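PDB 1H2B: alcohol dehydrogenase from Aeropyrum pernix, which probably catalyses the NAD+-dependent oxidation of alcohols as a member of the zinc-containing alcohol dehydrogenase family. Local coordinates for residues L16-Y24 with R29-R37. Numbering follows the deposited sequence.
Sequences LKAARLHEY and RIEDVDYPR
His-22 meets the carboxylate of Glu-31 and the guanidinium of Arg-29 on one flank of a β-hairpin at the start of the modelled chain, its antiparallel strands 17-21 and 29-32 running at 143°. NE2 of His-22 donates to OE2 of Glu-31 along an almost straight line (179°); the modelled separation of 2.4 Å is very short, so its exact length is doubtful. Glu-31 holds CG between its backbone N and carbonyl carbon, then extends, which carries OE2 to the edge of the imidazole. Over one ring face lies the Arg-29 guanidinium, stacked with centres 3.6 Å apart and planes at 11°. Bends at chi2 and chi3 lay the guanidinium there, and its NH1 forms a salt bridge with Glu-23 OE1 at 3.0 Å. Replacing His-22 by an alanine would probably leave Glu-31 OE2 without this donor and the Arg-29 guanidinium without its stacking surface, freer to turn. A water links that OE2 to NH1 of Arg-20, whose NE and NH2 are held by Thr-76 and Asp-134.

Ala-18/Glu-31 and Arg-20/Arg-29 are hydrogen-bonded antiparallel pairs, two N-H...O bonds each (Ala-18 N to Glu-31 O, 2.8 Å). Beyond strand 29-32, Val-33 N bonds to Leu-16 O (2.8 Å). On the face carrying Lys-17, Ala-19, Ile-30 and Asp-32, Lys-17 NZ lies 3.0 Å from both OD1 and OD2 of Asp-32, a salt bridge whose two hydrogen bonds are weak. Strand 17-21 also pairs with strand 75-76, leaving 29-32 at an edge of this small sheet. Val-33 sets CG2 against Ala-18 CB at 3.7 Å, while its CG1, over one face of the Arg-20 guanidinium, lies unusually close to Arg-20 CD, 3.2 Å.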
loop_
_atom_site.group_PDB
_atom_site.type_symbol
_atom_site.label_atom_id
_atom_site.label_comp_id
_atom_site.label_asym_id
_atom_site.label_seq_id
_atom_site.Cartn_x
_atom_site.Cartn_y
_atom_site.Cartn_z
ATOM N N LEU B 16 -41.378 -21.386 -12.905
ATOM C CA LEU B 16 -42.069 -20.735 -11.757
ATOM C C LEU B 16 -42.087 -21.588 -10.474
ATOM O O LEU B 16 -42.825 -21.281 -9.545
ATOM C CB LEU B 16 -43.484 -20.285 -12.139
ATOM C CG LEU B 16 -43.852 -19.941 -13.603
ATOM C CD1 LEU B 16 -45.380 -19.777 -13.741
ATOM C CD2 LEU B 16 -43.126 -18.699 -14.158
ATOM N N LYS B 17 -41.286 -22.654 -10.428
ATOM C CA LYS B 17 -40.959 -23.304 -9.144
ATOM C C LYS B 17 -39.898 -22.487 -8.411
ATOM O O LYS B 17 -38.972 -21.963 -9.051
ATOM C CB LYS B 17 -40.429 -24.721 -9.359
ATOM C CG LYS B 17 -41.529 -25.755 -9.647
ATOM C CD LYS B 17 -42.564 -25.836 -8.504
ATOM C CE LYS B 17 -43.647 -26.877 -8.795
ATOM N NZ LYS B 17 -44.935 -26.548 -8.119
ATOM N N ALA B 18 -40.020 -22.392 -7.084
ATOM C CA ALA B 18 -38.991 -21.727 -6.264
ATOM C C ALA B 18 -38.878 -22.350 -4.861
ATOM O O ALA B 18 -39.851 -22.854 -4.335
ATOM C CB ALA B 18 -39.310 -20.244 -6.145
ATOM N N ALA B 19 -37.702 -22.259 -4.236
ATOM C CA ALA B 19 -37.530 -22.700 -2.840
ATOM C C ALA B 19 -37.543 -21.479 -1.937
ATOM O O ALA B 19 -36.654 -20.602 -2.029
ATOM C CB ALA B 19 -36.222 -23.480 -2.692
ATOM N N ARG B 20 -38.572 -21.376 -1.080
ATOM C CA ARG B 20 -38.811 -20.137 -0.341
ATOM C C ARG B 20 -38.853 -20.303 1.145
ATOM O O ARG B 20 -39.368 -21.300 1.650
ATOM C CB ARG B 20 -40.087 -19.457 -0.800
ATOM C CG ARG B 20 -40.239 -19.477 -2.310
ATOM C CD ARG B 20 -41.344 -18.586 -2.765
ATOM N NE ARG B 20 -40.902 -17.206 -2.947
ATOM C CZ ARG B 20 -41.708 -16.158 -2.933
ATOM N NH1 ARG B 20 -43.028 -16.301 -2.719
ATOM N NH2 ARG B 20 -41.206 -14.966 -3.134
ATOM N N LEU B 21 -38.288 -19.316 1.822
ATOM C CA LEU B 21 -38.297 -19.226 3.269
ATOM C C LEU B 21 -39.584 -18.528 3.691
ATOM O O LEU B 21 -39.760 -17.353 3.408
ATOM C CB LEU B 21 -37.081 -18.419 3.760
ATOM C CG LEU B 21 -36.748 -18.410 5.253
ATOM C CD1 LEU B 21 -35.350 -17.860 5.408
ATOM C CD2 LEU B 21 -37.713 -17.573 6.085
ATOM N N HIS B 22 -40.470 -19.270 4.366
ATOM C CA HIS B 22 -41.681 -18.705 4.983
ATOM C C HIS B 22 -41.545 -18.548 6.481
ATOM O O HIS B 22 -42.054 -17.596 7.049
ATOM C CB HIS B 22 -42.897 -19.594 4.737
ATOM C CG HIS B 22 -43.414 -19.550 3.337
ATOM N ND1 HIS B 22 -44.574 -18.891 2.993
ATOM C CD2 HIS B 22 -42.933 -20.092 2.192
ATOM C CE1 HIS B 22 -44.795 -19.043 1.700
ATOM N NE2 HIS B 22 -43.812 -19.762 1.189
ATOM N N GLU B 23 -40.870 -19.501 7.113
ATOM C CA GLU B 23 -40.674 -19.488 8.548
ATOM C C GLU B 23 -39.276 -19.975 8.871
ATOM O O GLU B 23 -38.812 -20.959 8.285
ATOM C CB GLU B 23 -41.673 -20.427 9.248
ATOM C CG GLU B 23 -43.085 -20.434 8.688
ATOM C CD GLU B 23 -43.870 -21.673 9.082
ATOM O OE1 GLU B 23 -44.260 -22.455 8.181
ATOM O OE2 GLU B 23 -44.106 -21.857 10.297
ATOM N N TYR B 24 -38.664 -19.318 9.846
ATOM C CA TYR B 24 -37.348 -19.705 10.357
ATOM C C TYR B 24 -37.402 -21.043 11.076
ATOM O O TYR B 24 -38.444 -21.403 11.647
ATOM C CB TYR B 24 -36.784 -18.608 11.250
ATOM C CG TYR B 24 -36.592 -17.312 10.498
ATOM C CD1 TYR B 24 -37.352 -16.184 10.773
ATOM C CD2 TYR B 24 -35.653 -17.227 9.458
ATOM C CE1 TYR B 24 -37.172 -14.990 10.058
ATOM C CE2 TYR B 24 -35.477 -16.072 8.756
ATOM C CZ TYR B 24 -36.218 -14.950 9.031
ATOM O OH TYR B 24 -36.017 -13.797 8.314
ATOM N N ARG B 29 -39.931 -24.099 1.552
ATOM C CA ARG B 29 -41.080 -24.583 0.802
ATOM C C ARG B 29 -40.817 -24.534 -0.702
ATOM O O ARG B 29 -40.392 -23.494 -1.233
ATOM C CB ARG B 29 -42.333 -23.801 1.215
ATOM C CG ARG B 29 -42.769 -24.218 2.626
ATOM C CD ARG B 29 -43.214 -23.110 3.556
ATOM N NE ARG B 29 -44.546 -22.638 3.200
ATOM C CZ ARG B 29 -45.454 -22.167 4.055
ATOM N NH1 ARG B 29 -45.216 -22.088 5.360
ATOM N NH2 ARG B 29 -46.621 -21.763 3.587
ATOM N N ILE B 30 -40.987 -25.668 -1.370
ATOM C CA ILE B 30 -40.819 -25.716 -2.814
ATOM C C ILE B 30 -42.206 -25.465 -3.386
ATOM O O ILE B 30 -43.121 -26.259 -3.139
ATOM C CB ILE B 30 -40.232 -27.074 -3.289
ATOM C CG1 ILE B 30 -38.846 -27.325 -2.657
ATOM C CG2 ILE B 30 -40.159 -27.121 -4.798
ATOM C CD1 ILE B 30 -38.467 -28.793 -2.580
ATOM N N GLU B 31 -42.392 -24.350 -4.099
ATOM C CA GLU B 31 -43.738 -23.952 -4.518
ATOM C C GLU B 31 -43.698 -23.099 -5.764
ATOM O O GLU B 31 -42.633 -22.660 -6.178
ATOM C CB GLU B 31 -44.419 -23.170 -3.413
ATOM C CG GLU B 31 -43.720 -21.898 -2.985
ATOM C CD GLU B 31 -44.080 -21.484 -1.587
ATOM O OE1 GLU B 31 -44.814 -22.234 -0.913
ATOM O OE2 GLU B 31 -43.628 -20.409 -1.150
ATOM N N ASP B 32 -44.856 -22.866 -6.367
ATOM C CA ASP B 32 -44.917 -21.914 -7.479
ATOM C C ASP B 32 -44.907 -20.456 -7.028
ATOM O O ASP B 32 -45.435 -20.098 -5.979
ATOM C CB ASP B 32 -46.136 -22.185 -8.363
ATOM C CG ASP B 32 -46.206 -23.620 -8.834
ATOM O OD1 ASP B 32 -45.343 -24.022 -9.652
ATOM O OD2 ASP B 32 -47.091 -24.416 -8.438
ATOM N N VAL B 33 -44.292 -19.602 -7.845
ATOM C CA VAL B 33 -44.263 -18.169 -7.597
ATOM C C VAL B 33 -44.448 -17.540 -8.979
ATOM O O VAL B 33 -44.289 -18.216 -9.976
ATOM C CB VAL B 33 -42.941 -17.754 -6.943
ATOM C CG1 VAL B 33 -42.744 -18.504 -5.662
ATOM C CG2 VAL B 33 -41.844 -18.128 -7.796
ATOM N N ASP B 34 -44.838 -16.265 -9.049
ATOM C CA ASP B 34 -44.968 -15.654 -10.368
ATOM C C ASP B 34 -43.577 -15.342 -10.954
ATOM O O ASP B 34 -42.587 -15.165 -10.221
ATOM C CB ASP B 34 -45.792 -14.357 -10.266
ATOM C CG ASP B 34 -47.250 -14.608 -9.936
ATOM O OD1 ASP B 34 -47.668 -15.767 -9.918
ATOM O OD2 ASP B 34 -48.010 -13.683 -9.629
ATOM N N TYR B 35 -43.530 -15.273 -12.278
ATOM C CA TYR B 35 -42.327 -14.892 -13.015
ATOM C C TYR B 35 -41.864 -13.518 -12.536
ATOM O O TYR B 35 -42.680 -12.649 -12.187
ATOM C CB TYR B 35 -42.682 -14.879 -14.505
ATOM C CG TYR B 35 -41.587 -14.488 -15.449
ATOM C CD1 TYR B 35 -40.644 -15.422 -15.826
ATOM C CD2 TYR B 35 -41.538 -13.212 -15.990
ATOM C CE1 TYR B 35 -39.646 -15.097 -16.729
ATOM C CE2 TYR B 35 -40.546 -12.866 -16.898
ATOM C CZ TYR B 35 -39.613 -13.840 -17.261
ATOM O OH TYR B 35 -38.585 -13.566 -18.156
ATOM N N PRO B 36 -40.547 -13.295 -12.436
ATOM C CA PRO B 36 -40.063 -12.006 -11.910
ATOM C C PRO B 36 -40.459 -10.778 -12.728
ATOM O O PRO B 36 -40.638 -10.890 -13.944
ATOM C CB PRO B 36 -38.495 -12.160 -11.919
ATOM C CG PRO B 36 -38.257 -13.639 -12.049
ATOM C CD PRO B 36 -39.454 -14.218 -12.816
ATOM N N ARG B 37 -40.590 -9.630 -12.066
ATOM C CA ARG B 37 -40.988 -8.404 -12.778
ATOM C C ARG B 37 -39.752 -7.655 -13.234
ATOM O O ARG B 37 -38.974 -7.190 -12.411
ATOM C CB ARG B 37 -41.777 -7.482 -11.881
ATOM C CG ARG B 37 -43.117 -8.081 -11.506
ATOM C CD ARG B 37 -44.137 -7.054 -11.047
ATOM N NE ARG B 37 -43.737 -6.276 -9.886
ATOM C CZ ARG B 37 -43.914 -6.651 -8.623
ATOM N NH1 ARG B 37 -44.445 -7.830 -8.311
ATOM N NH2 ARG B 37 -43.574 -5.829 -7.647
HETATM O O HOH W 1 -44.884 -18.164 -1.965
#